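Local coordinates for protein N-terminal acetyltransferase B complex subunit NAT3 (Candida albicans, PDB 5K04) that transfers acetyl groups from acetyl-CoA to the N-terminal amino group of proteins, probably as the catalytic subunit of the NatB complex, at residues S46-N51 with I87-K92; T73-V78 with I122-L127. All coordinates share one frame; numbering follows the deposited sequence.

Contact 1 of 2, residues S46-N51 with I87-K92; sequences SVETPN and IGLASK. With COA (coenzyme A), chain D.
Leu-89, in the first turn of helix 89-96, rests its two methyl groups against Ser-46 and Glu-48 of strand 43-48. Its CB still lies on the cofactor side, 4.0 Å from O5A of coenzyme A. With CG anti to the backbone N (chi1 -180°), the branch swings away from the diphosphate and over to the strand. There CG comes near Ser-46 OG, CD1 lies 3.7 Å from Ser-46 CB, and CD2 divides its contact between Ser-46 OG and the carboxylate of Glu-48, whose OE1 is 3.9 Å away. Glu-48 reaches this methyl from the opposite direction, its chain bent at chi2 (-62°). Val-80 of strand 70-80 also packs on the leucine.

Both polar tips have their stronger partners elsewhere. Ser-46 OG and Glu-48 OE1 each hydrogen-bond Ser-55 OG on the adjoining strand 53-65, while OE2 forms a salt bridge with Arg-277 of the partner subunit of the complex.

The other side of the turn binds coenzyme A. Gly-88, the N-cap residue, has a positive phi (81°), which favours glycine, and its N-H is given to O2A, with N to O2A 2.6 Å. Ala-90 N reaches O5A at 3.0 Å, and Ser-91 N reaches O1A at 2.9 Å. Ser-91 OG adds a second bond to O1A, at 2.7 Å. Backbone amides at a helix start gripping the diphosphate are the hallmark of the GNAT acetyl-CoA site, and the positive end of the helix dipole probably helps to balance the phosphate charge.

The chemistry therefore splits across one helical turn: amides and a hydroxyl hold the anion, whereas the leucine offers the strand only van der Waals contact, leaving the serine and glutamate oxygens to bond with Ser-55 and the partner subunit.

Contact 2 of 2, residues T73-V78 with I122-L127; sequences THITAV and ILYEKL. With COA (coenzyme A), chain D.
This is a small, buried, mostly apolar contact between strand 70-80 of the central sheet and helix 118-126, built round one tyrosine beside the thiol end of coenzyme A. Tyr-124 leans from the helix to the strand with CG beside its backbone N (chi1 -67°), which carries the phenol toward Ile-75 and Val-78. Ile-75 CD1 meets the ring obliquely, 4.4 Å from Tyr-124 CE1. Further along, Val-78 CG2 lies 3.9 Å from Tyr-124 OH, the valine and the tyrosine running past one another and pointing opposite ways.

The cofactor fits against the same ring: S1P is 3.8 Å from Tyr-124 CE2, again obliquely. Val-78 O comes close to C3P in the pantetheine arm, next to the thiol end. On the helix, Leu-123 packs along the ribose and C5B. The extended chain of Lys-126 carries NZ to the 3'-phosphate oxygen O8A, a hydrogen bond of 2.7 Å. NZ also bonds O3B, the ester bridge, and O2B on the ribose, probably offsetting part of the phosphate charge.

Just before Val-78, Thr-76 and Ala-77 form a classic beta bulge opposite Met-59 of strand 53-65; a bulged strand beside the pantetheine arm is characteristic of the GNAT fold. Strand 108-114 flanks strand 70-80 on its other edge and lends Leu-111 and Val-113 to the tyrosine, while Cys-94 of helix 89-96 touches it too.

Overall arrangement
Both contacts are buried and join a sheet strand to a helix that binds coenzyme A, but the centre of contact 1 is about 14 Å from the centre of the chain, that of contact 2 about 7 Å. Contact 1 adjoins the partner subunit and sets one leucine against a serine and a glutamate; contact 2 touches no other protein chain and relies on an aromatic ring among aliphatic groups. Backbone amides hold the diphosphate in the first, whereas a lysine takes the 3'-phosphate in the second. The two meet where Ser-91 packs against Leu-123 and Leu-127, so helices 89-96 and 118-126 adjoin beside the cofactor.

Contact 1 of 2, residues S46-N51 with I87-K92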
# COMPACT_ATOMS: atom_id res chain seq x y z
N SER B 46 -14.83 -11.12 -1.14
CA SER B 46 -16.03 -10.78 -1.88
C SER B 46 -15.76 -9.52 -2.68
O SER B 46 -14.95 -8.68 -2.29
CB SER B 46 -17.23 -10.59 -0.95
OG SER B 46 -16.99 -9.58 0.03
N VAL B 47 -16.46 -9.40 -3.80
CA VAL B 47 -16.23 -8.37 -4.81
C VAL B 47 -17.57 -7.99 -5.40
O VAL B 47 -18.47 -8.84 -5.53
CB VAL B 47 -15.20 -8.91 -5.84
CG1 VAL B 47 -15.46 -8.42 -7.20
CG2 VAL B 47 -13.75 -8.61 -5.38
N GLU B 48 -17.73 -6.72 -5.74
CA GLU B 48 -19.02 -6.20 -6.18
C GLU B 48 -18.92 -5.49 -7.52
O GLU B 48 -17.91 -4.86 -7.85
CB GLU B 48 -19.62 -5.21 -5.16
CG GLU B 48 -19.73 -5.72 -3.75
CD GLU B 48 -20.63 -6.94 -3.62
OE1 GLU B 48 -20.36 -7.77 -2.71
OE2 GLU B 48 -21.60 -7.06 -4.40
N THR B 49 -19.99 -5.61 -8.28
CA THR B 49 -20.25 -4.71 -9.39
C THR B 49 -20.74 -3.28 -9.22
O THR B 49 -21.63 -3.03 -8.39
CB THR B 49 -21.61 -5.04 -10.00
OG1 THR B 49 -22.60 -4.96 -8.95
CG2 THR B 49 -21.59 -6.44 -10.55
N PRO B 50 -20.05 -2.34 -9.89
CA PRO B 50 -19.34 -2.58 -11.16
C PRO B 50 -17.78 -2.49 -11.27
O PRO B 50 -17.31 -2.73 -12.38
CB PRO B 50 -19.94 -1.48 -12.06
CG PRO B 50 -20.25 -0.36 -11.10
CD PRO B 50 -20.26 -0.90 -9.69
N ASN B 51 -17.01 -2.18 -10.22
CA ASN B 51 -15.56 -2.08 -10.36
C ASN B 51 -14.66 -3.18 -9.77
O ASN B 51 -13.44 -3.10 -9.93
CB ASN B 51 -15.22 -0.72 -9.73
CG ASN B 51 -16.04 0.41 -10.36
OD1 ASN B 51 -16.44 0.33 -11.53
ND2 ASN B 51 -16.32 1.46 -9.59
N ILE B 87 -26.96 -7.63 4.34
CA ILE B 87 -27.51 -8.33 3.18
C ILE B 87 -26.94 -9.74 3.12
O ILE B 87 -26.98 -10.39 2.07
CB ILE B 87 -27.24 -7.57 1.86
CG1 ILE B 87 -25.73 -7.36 1.67
CG2 ILE B 87 -27.99 -6.23 1.84
CD1 ILE B 87 -25.37 -6.72 0.35
N GLY B 88 -26.41 -10.23 4.25
CA GLY B 88 -25.96 -11.62 4.34
C GLY B 88 -24.60 -11.91 3.75
O GLY B 88 -24.26 -13.08 3.53
N LEU B 89 -23.79 -10.88 3.50
CA LEU B 89 -22.49 -11.11 2.89
C LEU B 89 -21.54 -11.82 3.86
O LEU B 89 -20.83 -12.77 3.47
CB LEU B 89 -21.92 -9.77 2.42
CG LEU B 89 -20.55 -9.79 1.75
CD1 LEU B 89 -20.49 -10.88 0.69
CD2 LEU B 89 -20.30 -8.41 1.13
N ALA B 90 -21.51 -11.38 5.12
CA ALA B 90 -20.71 -12.08 6.13
C ALA B 90 -21.16 -13.53 6.27
O ALA B 90 -20.33 -14.45 6.31
CB ALA B 90 -20.81 -11.35 7.47
N SER B 91 -22.48 -13.75 6.33
CA SER B 91 -22.99 -15.11 6.41
C SER B 91 -22.58 -15.93 5.19
O SER B 91 -22.27 -17.12 5.31
CB SER B 91 -24.51 -15.07 6.58
OG SER B 91 -24.87 -14.34 7.73
N LYS B 92 -22.53 -15.30 4.00
CA LYS B 92 -22.14 -16.03 2.79
C LYS B 92 -20.66 -16.42 2.83
O LYS B 92 -20.30 -17.54 2.48
CB LYS B 92 -22.43 -15.19 1.54
CG LYS B 92 -21.44 -15.41 0.39
CD LYS B 92 -21.82 -14.69 -0.92
CE LYS B 92 -22.50 -15.65 -1.89
NZ LYS B 92 -21.59 -16.77 -2.34
N1A COA D . -26.63 -4.76 14.39
C2A COA D . -27.67 -5.69 14.95
N3A COA D . -27.50 -7.06 14.33
C4A COA D . -26.56 -7.46 13.26
C5A COA D . -25.54 -6.38 12.62
C6A COA D . -25.59 -4.96 13.30
N6A COA D . -24.69 -3.90 12.98
N7A COA D . -24.55 -7.06 11.64
C8A COA D . -24.76 -8.62 11.56
N9A COA D . -25.99 -8.71 12.65
C1B COA D . -26.44 -10.21 13.09
C2B COA D . -27.98 -10.47 13.14
O2B COA D . -28.76 -10.73 14.31
C3B COA D . -28.00 -11.07 11.76
O3B COA D . -29.07 -11.52 10.92
P3B COA D . -30.33 -10.98 10.03
O7A COA D . -30.02 -11.34 8.59
O8A COA D . -31.52 -11.81 10.53
O9A COA D . -30.42 -9.49 10.28
C4B COA D . -26.49 -11.57 11.46
O4B COA D . -25.49 -11.17 12.50
C5B COA D . -26.04 -11.85 9.98
O5B COA D . -25.80 -10.81 9.02
P1A COA D . -25.00 -10.48 7.66
O1A COA D . -24.45 -11.76 7.15
O2A COA D . -25.92 -9.76 6.73
O3A COA D . -23.86 -9.52 8.12
P2A COA D . -22.84 -8.40 7.55
O4A COA D . -23.49 -7.07 7.75
O5A COA D . -22.42 -8.77 6.22
O6A COA D . -21.65 -8.53 8.64
CBP COA D . -20.02 -8.20 10.71
CCP COA D . -21.46 -8.74 10.04
CDP COA D . -20.02 -8.44 12.38
CEP COA D . -18.72 -8.98 9.98
CAP COA D . -19.90 -6.50 10.38
OAP COA D . -21.08 -5.74 10.49
C9P COA D . -18.40 -5.92 10.53
O9P COA D . -17.94 -5.33 11.66
N8P COA D . -17.36 -6.56 9.64
C7P COA D . -15.91 -6.92 10.15
C6P COA D . -15.58 -6.64 11.66
C5P COA D . -16.18 -7.51 12.92
O5P COA D . -16.87 -6.97 13.93
N4P COA D . -16.00 -8.98 12.82
C3P COA D . -16.58 -10.29 12.62
C2P COA D . -17.78 -10.97 13.25
S1P COA D . -17.85 -11.50 14.94

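Contact 2 of 2, residues T73-V78 with I122-L127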
# COMPACT_ATOMS: atom_id res chain seq x y z
N THR B 73 -11.39 -26.80 10.96
CA THR B 73 -11.12 -25.49 10.40
C THR B 73 -11.43 -24.41 11.43
O THR B 73 -12.27 -24.58 12.32
CB THR B 73 -11.90 -25.22 9.11
OG1 THR B 73 -13.20 -24.75 9.44
CG2 THR B 73 -12.05 -26.48 8.32
N HIS B 74 -10.72 -23.29 11.29
CA HIS B 74 -10.83 -22.18 12.22
C HIS B 74 -10.98 -20.89 11.43
O HIS B 74 -10.22 -20.66 10.49
CB HIS B 74 -9.61 -22.09 13.14
CG HIS B 74 -9.69 -20.98 14.13
ND1 HIS B 74 -10.30 -21.12 15.36
CD2 HIS B 74 -9.27 -19.69 14.06
CE1 HIS B 74 -10.24 -19.97 16.01
NE2 HIS B 74 -9.63 -19.08 15.24
N ILE B 75 -11.97 -20.08 11.81
CA ILE B 75 -12.14 -18.75 11.24
C ILE B 75 -11.31 -17.77 12.07
O ILE B 75 -11.50 -17.67 13.29
CB ILE B 75 -13.62 -18.34 11.23
CG1 ILE B 75 -14.42 -19.22 10.27
CG2 ILE B 75 -13.75 -16.89 10.83
CD1 ILE B 75 -15.91 -19.18 10.53
N THR B 76 -10.40 -17.04 11.42
CA THR B 76 -9.65 -16.00 12.11
C THR B 76 -10.19 -14.60 11.85
O THR B 76 -10.19 -13.77 12.76
CB THR B 76 -8.17 -16.05 11.75
OG1 THR B 76 -7.97 -15.49 10.45
CG2 THR B 76 -7.73 -17.45 11.75
N ALA B 77 -10.68 -14.33 10.64
CA ALA B 77 -11.18 -12.99 10.33
C ALA B 77 -12.26 -13.03 9.25
O ALA B 77 -12.07 -13.62 8.18
CB ALA B 77 -10.03 -12.07 9.89
N VAL B 78 -13.39 -12.39 9.55
CA VAL B 78 -14.43 -12.04 8.59
C VAL B 78 -14.75 -10.56 8.79
O VAL B 78 -14.98 -10.13 9.92
CB VAL B 78 -15.71 -12.86 8.79
CG1 VAL B 78 -16.60 -12.75 7.57
CG2 VAL B 78 -15.39 -14.29 9.09
N ILE B 122 -24.83 -14.27 17.80
CA ILE B 122 -26.11 -14.49 17.14
C ILE B 122 -25.91 -14.74 15.65
O ILE B 122 -26.53 -15.63 15.05
CB ILE B 122 -27.04 -13.29 17.41
CG1 ILE B 122 -27.49 -13.30 18.88
CG2 ILE B 122 -28.24 -13.27 16.44
CD1 ILE B 122 -28.20 -12.04 19.35
N LEU B 123 -25.05 -13.93 15.02
CA LEU B 123 -24.66 -14.14 13.64
C LEU B 123 -24.24 -15.59 13.40
O LEU B 123 -24.78 -16.28 12.53
CB LEU B 123 -23.53 -13.17 13.27
CG LEU B 123 -22.72 -13.28 11.98
CD1 LEU B 123 -23.59 -13.61 10.82
CD2 LEU B 123 -22.04 -11.97 11.69
N TYR B 124 -23.28 -16.07 14.19
CA TYR B 124 -22.82 -17.44 14.03
C TYR B 124 -23.87 -18.46 14.49
O TYR B 124 -23.96 -19.55 13.91
CB TYR B 124 -21.51 -17.63 14.78
CG TYR B 124 -20.36 -16.84 14.18
CD1 TYR B 124 -19.91 -17.11 12.89
CD2 TYR B 124 -19.73 -15.84 14.90
CE1 TYR B 124 -18.85 -16.40 12.35
CE2 TYR B 124 -18.68 -15.12 14.36
CZ TYR B 124 -18.24 -15.40 13.08
OH TYR B 124 -17.20 -14.69 12.54
N GLU B 125 -24.67 -18.12 15.50
CA GLU B 125 -25.76 -19.00 15.89
C GLU B 125 -26.74 -19.19 14.74
O GLU B 125 -27.23 -20.30 14.51
CB GLU B 125 -26.46 -18.47 17.14
CG GLU B 125 -25.66 -18.77 18.39
CD GLU B 125 -26.27 -18.23 19.65
OE1 GLU B 125 -27.21 -17.41 19.55
OE2 GLU B 125 -25.80 -18.64 20.74
N LYS B 126 -27.04 -18.11 14.00
CA LYS B 126 -27.93 -18.23 12.87
C LYS B 126 -27.34 -19.12 11.78
O LYS B 126 -28.09 -19.69 10.98
CB LYS B 126 -28.27 -16.84 12.33
CG LYS B 126 -29.32 -16.12 13.16
CD LYS B 126 -29.61 -14.74 12.63
CE LYS B 126 -30.51 -13.97 13.59
NZ LYS B 126 -30.87 -12.61 13.06
N LEU B 127 -26.02 -19.26 11.75
CA LEU B 127 -25.33 -20.10 10.78
C LEU B 127 -25.19 -21.55 11.24
O LEU B 127 -24.60 -22.36 10.51
CB LEU B 127 -23.94 -19.54 10.50
CG LEU B 127 -23.93 -18.18 9.79
CD1 LEU B 127 -22.51 -17.72 9.52
CD2 LEU B 127 -24.74 -18.25 8.49
N1A COA D . -26.63 -4.76 14.39
C2A COA D . -27.67 -5.69 14.95
N3A COA D . -27.50 -7.06 14.33
C4A COA D . -26.56 -7.46 13.26
C5A COA D . -25.54 -6.38 12.62
C6A COA D . -25.59 -4.96 13.30
N6A COA D . -24.69 -3.90 12.98
N7A COA D . -24.55 -7.06 11.64
C8A COA D . -24.76 -8.62 11.56
N9A COA D . -25.99 -8.71 12.65
C1B COA D . -26.44 -10.21 13.09
C2B COA D . -27.98 -10.47 13.14
O2B COA D . -28.76 -10.73 14.31
C3B COA D . -28.00 -11.07 11.76
O3B COA D . -29.07 -11.52 10.92
P3B COA D . -30.33 -10.98 10.03
O7A COA D . -30.02 -11.34 8.59
O8A COA D . -31.52 -11.81 10.53
O9A COA D . -30.42 -9.49 10.28
C4B COA D . -26.49 -11.57 11.46
O4B COA D . -25.49 -11.17 12.50
C5B COA D . -26.04 -11.85 9.98
O5B COA D . -25.80 -10.81 9.02
P1A COA D . -25.00 -10.48 7.66
O1A COA D . -24.45 -11.76 7.15
O2A COA D . -25.92 -9.76 6.73
O3A COA D . -23.86 -9.52 8.12
P2A COA D . -22.84 -8.40 7.55
O4A COA D . -23.49 -7.07 7.75
O5A COA D . -22.42 -8.77 6.22
O6A COA D . -21.65 -8.53 8.64
CBP COA D . -20.02 -8.20 10.71
CCP COA D . -21.46 -8.74 10.04
CDP COA D . -20.02 -8.44 12.38
CEP COA D . -18.72 -8.98 9.98
CAP COA D . -19.90 -6.50 10.38
OAP COA D . -21.08 -5.74 10.49
C9P COA D . -18.40 -5.92 10.53
O9P COA D . -17.94 -5.33 11.66
N8P COA D . -17.36 -6.56 9.64
C7P COA D . -15.91 -6.92 10.15
C6P COA D . -15.58 -6.64 11.66
C5P COA D . -16.18 -7.51 12.92
O5P COA D . -16.87 -6.97 13.93
N4P COA D . -16.00 -8.98 12.82
C3P COA D . -16.58 -10.29 12.62
C2P COA D . -17.78 -10.97 13.25
S1P COA D . -17.85 -11.50 14.94